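Local coordinates for pesticidal crystal protein Cry2Aa (Bacillus thuringiensis serovar kurstaki, PDB 1I5P) that promotes colloid-osmotic lysis by binding to the midgut epithelial cells of dipteran and lepidopteran larvae, including Aedes aegypti and Manduca sexta, at residues Gln170-Leu174 against Thr226-Ala230; Ser415-Pro419 against Val465-Asn469; Val568-Thr574 against Arg586-Ile592. All blocks are in the same frame, centred on the assembly; numbering follows the deposited sequence.

Overall arrangement
The three contacts sample the three domains of a delta-endotoxin in chain order. Contact 1 lies in the N-terminal helical bundle, contact 2 between two sheets of the beta prism, and contact 3 between the sheets of the C-terminal beta sandwich. None touches another: nearest atoms are about 13 Å apart for contacts 1 and 2, about 11 Å for 1 and 3, and about 18 Å for 2 and 3, whose centres lie about 34 Å apart. Side chains in and beside the contacts reach across domain borders. Tyr227 of contact 1 meets the ring of Phe516 from the C-terminal domain, and Trp41, on helix 31-44, hydrogen-bonds to Tyr417 O of contact 2.

Contact 1: residues Gln170-Leu174 against Thr226-Ala230; sequences QLLLL and TYQTA
Thr226 of helix 202-232 packs against Gln170, Leu171 and Leu174 of helix 170-193. Thr226 CB faces the end of Leu174, 4.1 Å from Leu174 CD1; the two side chains reach toward each other tip to tip. One branch, CG2, lies anti to the backbone N (the first torsion, to OG1, is -61°), and this carries the methyl onto the backbone between Gln170 and Leu171. There Thr226 CG2 sits 3.8 Å from Leu171 N, with Gln170 CB and Leu174 CD2 closing round it. The other branch, OG1, leaves the apolar patch and bonds Tyr222 O one turn back in its own helix. Thr226 OG1 also accepts a hydrogen bond from water 1. That water donates as well to Gln170 OE1, bridging the helices at the polar margin, while Gln170 NE2 is taken by Gln165 O.

Both helices belong to the helical bundle that forms the N-terminal domain of delta-endotoxins. The short segments run 125° apart in direction, their axes approaching to 9.9 Å. One turn on from Thr226, Ala230 CB meets the fork of Leu171, 3.7 Å from Leu171 CD2 and only slightly farther from CD1. Leu171 extends beyond this pair to Leu101 of helix 88-101 and to Phe244 of helix 238-259.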
loop_
_atom_site.group_PDB
_atom_site.type_symbol
_atom_site.label_atom_id
_atom_site.label_comp_id
_atom_site.label_asym_id
_atom_site.label_seq_id
_atom_site.Cartn_x
_atom_site.Cartn_y
_atom_site.Cartn_z
ATOM N N GLN A 170 -7.743 -5.245 -21.712
ATOM C CA GLN A 170 -8.092 -4.451 -20.539
ATOM C C GLN A 170 -7.032 -4.440 -19.445
ATOM O O GLN A 170 -6.749 -3.386 -18.881
ATOM C CB GLN A 170 -9.435 -4.909 -19.964
ATOM C CG GLN A 170 -10.558 -4.936 -20.995
ATOM C CD GLN A 170 -11.932 -4.876 -20.367
ATOM O OE1 GLN A 170 -12.231 -5.613 -19.427
ATOM N NE2 GLN A 170 -12.783 -3.993 -20.885
ATOM N N LEU A 171 -6.435 -5.591 -19.147
ATOM C CA LEU A 171 -5.410 -5.635 -18.105
ATOM C C LEU A 171 -4.138 -4.937 -18.567
ATOM O O LEU A 171 -3.497 -4.215 -17.804
ATOM C CB LEU A 171 -5.069 -7.077 -17.720
ATOM C CG LEU A 171 -4.057 -7.209 -16.571
ATOM C CD1 LEU A 171 -4.742 -6.841 -15.242
ATOM C CD2 LEU A 171 -3.523 -8.632 -16.508
ATOM N N LEU A 172 -3.773 -5.160 -19.824
ATOM C CA LEU A 172 -2.575 -4.552 -20.380
ATOM C C LEU A 172 -2.657 -3.029 -20.407
ATOM O O LEU A 172 -1.653 -2.342 -20.221
ATOM C CB LEU A 172 -2.336 -5.086 -21.795
ATOM C CG LEU A 172 -1.101 -4.553 -22.526
ATOM C CD1 LEU A 172 0.096 -4.560 -21.584
ATOM C CD2 LEU A 172 -0.827 -5.413 -23.758
ATOM N N LEU A 173 -3.859 -2.514 -20.632
ATOM C CA LEU A 173 -4.087 -1.080 -20.700
ATOM C C LEU A 173 -4.481 -0.471 -19.357
ATOM O O LEU A 173 -4.571 0.748 -19.227
ATOM C CB LEU A 173 -5.186 -0.787 -21.722
ATOM C CG LEU A 173 -4.882 -1.155 -23.178
ATOM C CD1 LEU A 173 -6.152 -1.078 -24.014
ATOM C CD2 LEU A 173 -3.827 -0.201 -23.725
ATOM N N LEU A 174 -4.710 -1.314 -18.356
ATOM C CA LEU A 174 -5.135 -0.823 -17.045
ATOM C C LEU A 174 -4.255 0.308 -16.475
ATOM O O LEU A 174 -4.783 1.299 -15.967
ATOM C CB LEU A 174 -5.242 -1.980 -16.050
ATOM C CG LEU A 174 -6.141 -1.725 -14.829
ATOM C CD1 LEU A 174 -7.551 -1.314 -15.280
ATOM C CD2 LEU A 174 -6.204 -2.976 -13.960
ATOM N N THR A 226 -11.242 -5.661 -13.343
ATOM C CA THR A 226 -10.251 -6.083 -14.331
ATOM C C THR A 226 -9.116 -6.859 -13.666
ATOM O O THR A 226 -8.702 -7.917 -14.142
ATOM C CB THR A 226 -9.659 -4.871 -15.086
ATOM O OG1 THR A 226 -10.707 -4.180 -15.774
ATOM C CG2 THR A 226 -8.615 -5.323 -16.107
ATOM N N TYR A 227 -8.619 -6.325 -12.559
ATOM C CA TYR A 227 -7.530 -6.970 -11.845
ATOM C C TYR A 227 -7.950 -8.296 -11.219
ATOM O O TYR A 227 -7.227 -9.284 -11.317
ATOM C CB TYR A 227 -7.000 -6.043 -10.758
ATOM C CG TYR A 227 -5.942 -6.679 -9.885
ATOM C CD1 TYR A 227 -4.625 -6.790 -10.321
ATOM C CD2 TYR A 227 -6.259 -7.156 -8.615
ATOM C CE1 TYR A 227 -3.645 -7.353 -9.512
ATOM C CE2 TYR A 227 -5.286 -7.726 -7.800
ATOM C CZ TYR A 227 -3.983 -7.817 -8.252
ATOM O OH TYR A 227 -3.023 -8.368 -7.434
ATOM N N GLN A 228 -9.115 -8.317 -10.574
ATOM C CA GLN A 228 -9.594 -9.546 -9.931
ATOM C C GLN A 228 -9.770 -10.685 -10.918
ATOM O O GLN A 228 -9.438 -11.825 -10.613
ATOM C CB GLN A 228 -10.917 -9.309 -9.189
ATOM C CG GLN A 228 -10.744 -8.669 -7.824
ATOM C CD GLN A 228 -11.978 -8.821 -6.941
ATOM O OE1 GLN A 228 -13.030 -8.246 -7.215
ATOM N NE2 GLN A 228 -11.847 -9.600 -5.872
ATOM N N THR A 229 -10.302 -10.381 -12.095
ATOM C CA THR A 229 -10.493 -11.410 -13.111
ATOM C C THR A 229 -9.146 -12.032 -13.493
ATOM O O THR A 229 -9.016 -13.253 -13.604
ATOM C CB THR A 229 -11.156 -10.824 -14.380
ATOM O OG1 THR A 229 -12.483 -10.387 -14.064
ATOM C CG2 THR A 229 -11.219 -11.868 -15.488
ATOM N N ALA A 230 -8.144 -11.182 -13.682
ATOM C CA ALA A 230 -6.812 -11.647 -14.058
ATOM C C ALA A 230 -6.141 -12.411 -12.927
ATOM O O ALA A 230 -5.491 -13.434 -13.155
ATOM C CB ALA A 230 -5.945 -10.463 -14.462
HETATM O O HOH W 1 -13.051 -5.539 -16.560
#

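Contact 2: residues Ser415-Pro419 against Val465-Asn469; sequences SNYFP and VSVHN
Phe418 and His468 meet inside the beta prism of the middle domain, where His468 belongs to the central strand of one three-stranded sheet and Phe418 follows edge strand 415-416 of another sheet. The aromatic contact is T-shaped: the edge of Phe418 points at the face of His468, with the planes at 89° and centroids 5.3 Å apart. Phe418 CG lies anti to the carbonyl carbon (chi1 -53°), a setting that brings CE1 over the middle of the imidazole; Phe418 CD1 lies 3.8 Å from His468 ND1.

Polar contacts hold the imidazole at both nitrogens. In the ring plane, His468 ND1 is hydrogen-bonded to water 2, and that water accepts from Phe418 N, tying the ring to the opposing backbone. The second ring nitrogen, His468 NE2, is hydrogen-bonded to Ser466 OG, 2.7 Å away and two residues earlier on the same strand. Ser376 OG then bonds both Ser466 OG and Asn416 ND2, so a chain of polar groups links the two sheets.

Van der Waals packing completes the join. Asn416 CB rests 3.9 Å from His468 NE2, and at the imidazole edge, close to the ring plane, His468 CE1 approaches Asn416 O to 3.4 Å.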
loop_
_atom_site.group_PDB
_atom_site.type_symbol
_atom_site.label_atom_id
_atom_site.label_comp_id
_atom_site.label_asym_id
_atom_site.label_seq_id
_atom_site.Cartn_x
_atom_site.Cartn_y
_atom_site.Cartn_z
ATOM N N SER A 415 17.511 -6.780 -4.793
ATOM C CA SER A 415 17.208 -6.278 -3.462
ATOM C C SER A 415 15.815 -5.677 -3.602
ATOM O O SER A 415 15.450 -5.174 -4.668
ATOM C CB SER A 415 18.205 -5.200 -3.017
ATOM O OG SER A 415 17.877 -3.937 -3.562
ATOM N N ASN A 416 15.034 -5.746 -2.531
ATOM C CA ASN A 416 13.679 -5.224 -2.547
ATOM C C ASN A 416 13.617 -3.924 -1.769
ATOM O O ASN A 416 13.978 -3.865 -0.599
ATOM C CB ASN A 416 12.735 -6.270 -1.962
ATOM C CG ASN A 416 12.952 -7.634 -2.585
ATOM O OD1 ASN A 416 12.635 -7.846 -3.760
ATOM N ND2 ASN A 416 13.512 -8.566 -1.811
ATOM N N TYR A 417 13.146 -2.881 -2.439
ATOM C CA TYR A 417 13.065 -1.561 -1.833
ATOM C C TYR A 417 12.229 -0.643 -2.717
ATOM O O TYR A 417 12.242 -0.778 -3.939
ATOM C CB TYR A 417 14.480 -0.986 -1.701
ATOM C CG TYR A 417 14.528 0.494 -1.411
ATOM C CD1 TYR A 417 14.339 0.972 -0.117
ATOM C CD2 TYR A 417 14.722 1.426 -2.439
ATOM C CE1 TYR A 417 14.337 2.333 0.155
ATOM C CE2 TYR A 417 14.720 2.794 -2.177
ATOM C CZ TYR A 417 14.523 3.239 -0.878
ATOM O OH TYR A 417 14.476 4.588 -0.615
ATOM N N PHE A 418 11.496 0.274 -2.098
ATOM C CA PHE A 418 10.683 1.241 -2.833
ATOM C C PHE A 418 10.797 2.582 -2.112
ATOM O O PHE A 418 10.702 2.630 -0.886
ATOM C CB PHE A 418 9.213 0.801 -2.888
ATOM C CG PHE A 418 9.013 -0.594 -3.417
ATOM C CD1 PHE A 418 9.025 -1.688 -2.555
ATOM C CD2 PHE A 418 8.827 -0.815 -4.780
ATOM C CE1 PHE A 418 8.850 -2.990 -3.040
ATOM C CE2 PHE A 418 8.653 -2.107 -5.280
ATOM C CZ PHE A 418 8.665 -3.199 -4.406
ATOM N N PRO A 419 10.993 3.684 -2.860
ATOM C CA PRO A 419 11.119 5.024 -2.272
ATOM C C PRO A 419 9.989 5.325 -1.306
ATOM O O PRO A 419 8.829 5.050 -1.609
ATOM C CB PRO A 419 11.098 5.941 -3.498
ATOM C CG PRO A 419 11.780 5.099 -4.528
ATOM C CD PRO A 419 11.082 3.762 -4.329
ATOM N N VAL A 465 9.741 -13.055 3.511
ATOM C CA VAL A 465 8.982 -12.102 2.724
ATOM C C VAL A 465 9.057 -10.751 3.428
ATOM O O VAL A 465 8.769 -10.652 4.624
ATOM C CB VAL A 465 7.496 -12.538 2.638
ATOM C CG1 VAL A 465 6.644 -11.436 2.009
ATOM C CG2 VAL A 465 7.385 -13.843 1.850
ATOM N N SER A 466 9.459 -9.711 2.704
ATOM C CA SER A 466 9.517 -8.385 3.305
ATOM C C SER A 466 8.224 -7.639 2.961
ATOM O O SER A 466 7.735 -7.702 1.831
ATOM C CB SER A 466 10.755 -7.610 2.821
ATOM O OG SER A 466 10.838 -7.551 1.412
ATOM N N VAL A 467 7.660 -6.970 3.964
ATOM C CA VAL A 467 6.418 -6.220 3.814
ATOM C C VAL A 467 6.740 -4.733 3.830
ATOM O O VAL A 467 7.156 -4.186 4.856
ATOM C CB VAL A 467 5.439 -6.531 4.967
ATOM C CG1 VAL A 467 4.072 -5.945 4.659
ATOM C CG2 VAL A 467 5.343 -8.040 5.181
ATOM N N HIS A 468 6.535 -4.087 2.689
ATOM C CA HIS A 468 6.836 -2.670 2.541
ATOM C C HIS A 468 5.589 -1.795 2.615
ATOM O O HIS A 468 4.566 -2.080 1.980
ATOM C CB HIS A 468 7.549 -2.442 1.207
ATOM C CG HIS A 468 8.736 -3.333 1.004
ATOM N ND1 HIS A 468 10.026 -2.856 0.934
ATOM C CD2 HIS A 468 8.825 -4.678 0.864
ATOM C CE1 HIS A 468 10.860 -3.868 0.760
ATOM N NE2 HIS A 468 10.153 -4.984 0.713
ATOM N N ASN A 469 5.681 -0.723 3.393
ATOM C CA ASN A 469 4.559 0.186 3.543
ATOM C C ASN A 469 5.082 1.593 3.795
ATOM O O ASN A 469 6.178 1.767 4.340
ATOM C CB ASN A 469 3.668 -0.284 4.702
ATOM C CG ASN A 469 2.294 0.351 4.676
ATOM O OD1 ASN A 469 2.131 1.513 5.046
ATOM N ND2 ASN A 469 1.296 -0.406 4.228
HETATM O O HOH W 2 11.249 -0.294 1.071
#

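Contact 3: residues Val568-Thr574 against Arg586-Ile592; sequences VSNVNTT and RFSDINI
Segments 568-574 and 586-592 run nearly antiparallel, their end-to-end directions 169° apart, with Val568 opposite Ile592 and Thr573 opposite Arg586, and the chain of the first turns a corner at Asn570. At the Val568 end the contact is apolar. Val568 CG1, anti to its own backbone N (chi1 -177°), meets Ile590 CG2 at 3.7 Å, while the second methyl, CG2, lies against Ile592 CD1, the two side chains crossing at about a right angle. Val571 comes after the corner and adds a looser touch, Val571 CG1 lying 4.3 Å from Ile590 CD1.

These residues pack one sheet of the C-terminal beta sandwich, a lectin-like jelly roll, against the other. Val568 pairs through its backbone with Ile557 in one sheet; Ser588 pairs with Val549 in the other, and Val549 and Ile557 both touch Val571.

Toward Arg586 the contact turns polar. Thr573 OG1 donates to Arg586 O at 2.7 Å, coming in tilted from the carbonyl plane, and the same hydroxyl is bonded to Ser551 N. That places the hydroxyl between two backbone groups and fixes its rotation, with OG1 wedged between the residue's own N and carbonyl carbon. The methyl of the same residue, Thr573 CG2, is pressed tightly on Ser588 CB, 3.4 Å away. Next along, Thr574 O accepts from Arg586 NH1 at 2.7 Å; the oxygen lies in the guanidinium plane, at its edge, though the bond is bent to 143° at the hydrogen. Thr574 itself is set by an Asx turn, in which Thr574 N donates to Asn572 OD1 at 2.9 Å.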
loop_
_atom_site.group_PDB
_atom_site.type_symbol
_atom_site.label_atom_id
_atom_site.label_comp_id
_atom_site.label_asym_id
_atom_site.label_seq_id
_atom_site.Cartn_x
_atom_site.Cartn_y
_atom_site.Cartn_z
ATOM N N VAL A 568 -23.721 4.998 16.702
ATOM C CA VAL A 568 -24.327 5.101 15.382
ATOM C C VAL A 568 -25.033 3.785 15.108
ATOM O O VAL A 568 -24.391 2.754 14.900
ATOM C CB VAL A 568 -23.279 5.352 14.286
ATOM C CG1 VAL A 568 -23.968 5.521 12.944
ATOM C CG2 VAL A 568 -22.466 6.593 14.627
ATOM N N SER A 569 -26.361 3.829 15.119
ATOM C CA SER A 569 -27.172 2.637 14.900
ATOM C C SER A 569 -27.631 2.472 13.463
ATOM O O SER A 569 -27.618 3.413 12.675
ATOM C CB SER A 569 -28.401 2.672 15.810
ATOM O OG SER A 569 -28.025 2.824 17.164
ATOM N N ASN A 570 -28.046 1.255 13.137
ATOM C CA ASN A 570 -28.536 0.938 11.808
ATOM C C ASN A 570 -27.510 1.237 10.727
ATOM O O ASN A 570 -27.847 1.750 9.661
ATOM C CB ASN A 570 -29.827 1.713 11.536
ATOM C CG ASN A 570 -30.897 1.434 12.573
ATOM O OD1 ASN A 570 -31.204 0.279 12.870
ATOM N ND2 ASN A 570 -31.472 2.495 13.131
ATOM N N VAL A 571 -26.252 0.928 11.011
ATOM C CA VAL A 571 -25.205 1.145 10.029
ATOM C C VAL A 571 -25.362 0.022 9.016
ATOM O O VAL A 571 -25.226 -1.150 9.353
ATOM C CB VAL A 571 -23.804 1.077 10.669
ATOM C CG1 VAL A 571 -22.730 1.164 9.591
ATOM C CG2 VAL A 571 -23.642 2.215 11.668
ATOM N N ASN A 572 -25.671 0.383 7.778
ATOM C CA ASN A 572 -25.858 -0.612 6.733
ATOM C C ASN A 572 -25.451 -0.003 5.408
ATOM O O ASN A 572 -26.035 0.989 4.974
ATOM C CB ASN A 572 -27.325 -1.034 6.663
ATOM C CG ASN A 572 -27.518 -2.331 5.915
ATOM O OD1 ASN A 572 -26.921 -2.549 4.860
ATOM N ND2 ASN A 572 -28.364 -3.203 6.456
ATOM N N THR A 573 -24.459 -0.601 4.760
ATOM C CA THR A 573 -23.972 -0.081 3.486
ATOM C C THR A 573 -24.374 -0.959 2.310
ATOM O O THR A 573 -23.749 -0.914 1.250
ATOM C CB THR A 573 -22.440 0.041 3.499
ATOM O OG1 THR A 573 -21.862 -1.267 3.583
ATOM C CG2 THR A 573 -21.982 0.869 4.699
ATOM N N THR A 574 -25.418 -1.762 2.502
ATOM C CA THR A 574 -25.905 -2.646 1.447
ATOM C C THR A 574 -26.216 -1.850 0.186
ATOM O O THR A 574 -25.723 -2.174 -0.897
ATOM C CB THR A 574 -27.184 -3.388 1.880
ATOM O OG1 THR A 574 -26.901 -4.207 3.022
ATOM C CG2 THR A 574 -27.690 -4.263 0.752
ATOM N N ARG A 586 -18.689 -2.679 0.476
ATOM C CA ARG A 586 -19.280 -1.488 -0.128
ATOM C C ARG A 586 -19.196 -0.413 0.940
ATOM O O ARG A 586 -20.107 -0.246 1.754
ATOM C CB ARG A 586 -20.737 -1.737 -0.511
ATOM C CG ARG A 586 -20.898 -2.672 -1.688
ATOM C CD ARG A 586 -22.349 -3.044 -1.875
ATOM N NE ARG A 586 -22.481 -4.471 -2.123
ATOM C CZ ARG A 586 -23.598 -5.159 -1.932
ATOM N NH1 ARG A 586 -24.691 -4.548 -1.489
ATOM N NH2 ARG A 586 -23.619 -6.461 -2.176
ATOM N N PHE A 587 -18.089 0.318 0.926
ATOM C CA PHE A 587 -17.851 1.333 1.931
ATOM C C PHE A 587 -18.782 2.530 1.933
ATOM O O PHE A 587 -19.423 2.870 0.935
ATOM C CB PHE A 587 -16.386 1.805 1.862
ATOM C CG PHE A 587 -16.160 3.021 0.996
ATOM C CD1 PHE A 587 -16.459 4.300 1.465
ATOM C CD2 PHE A 587 -15.620 2.890 -0.280
ATOM C CE1 PHE A 587 -16.222 5.427 0.678
ATOM C CE2 PHE A 587 -15.379 4.013 -1.077
ATOM C CZ PHE A 587 -15.680 5.282 -0.595
ATOM N N SER A 588 -18.841 3.153 3.100
ATOM C CA SER A 588 -19.610 4.356 3.329
ATOM C C SER A 588 -18.858 5.048 4.450
ATOM O O SER A 588 -18.346 4.384 5.352
ATOM C CB SER A 588 -21.030 4.033 3.780
ATOM O OG SER A 588 -21.768 5.233 3.933
ATOM N N ASP A 589 -18.770 6.371 4.392
ATOM C CA ASP A 589 -18.078 7.115 5.433
ATOM C C ASP A 589 -19.084 7.572 6.475
ATOM O O ASP A 589 -19.974 8.364 6.184
ATOM C CB ASP A 589 -17.343 8.316 4.831
ATOM C CG ASP A 589 -16.219 7.898 3.907
ATOM O OD1 ASP A 589 -15.737 6.756 4.050
ATOM O OD2 ASP A 589 -15.813 8.708 3.047
ATOM N N ILE A 590 -18.941 7.050 7.687
ATOM C CA ILE A 590 -19.842 7.394 8.774
ATOM C C ILE A 590 -19.281 8.532 9.611
ATOM O O ILE A 590 -18.182 8.427 10.166
ATOM C CB ILE A 590 -20.074 6.206 9.721
ATOM C CG1 ILE A 590 -20.287 4.913 8.927
ATOM C CG2 ILE A 590 -21.264 6.508 10.621
ATOM C CD1 ILE A 590 -21.504 4.924 8.011
ATOM N N ASN A 591 -20.037 9.621 9.700
ATOM C CA ASN A 591 -19.621 10.771 10.494
ATOM C C ASN A 591 -19.953 10.444 11.949
ATOM O O ASN A 591 -21.118 10.438 12.351
ATOM C CB ASN A 591 -20.368 12.027 10.026
ATOM C CG ASN A 591 -19.854 13.307 10.683
ATOM O OD1 ASN A 591 -20.142 14.414 10.223
ATOM N ND2 ASN A 591 -19.097 13.160 11.762
ATOM N N ILE A 592 -18.921 10.147 12.732
ATOM C CA ILE A 592 -19.100 9.805 14.137
ATOM C C ILE A 592 -19.316 11.044 14.993
ATOM O O ILE A 592 -20.160 11.057 15.883
ATOM C CB ILE A 592 -17.880 9.041 14.683
ATOM C CG1 ILE A 592 -17.614 7.799 13.825
ATOM C CG2 ILE A 592 -18.125 8.644 16.126
ATOM C CD1 ILE A 592 -18.802 6.858 13.711
#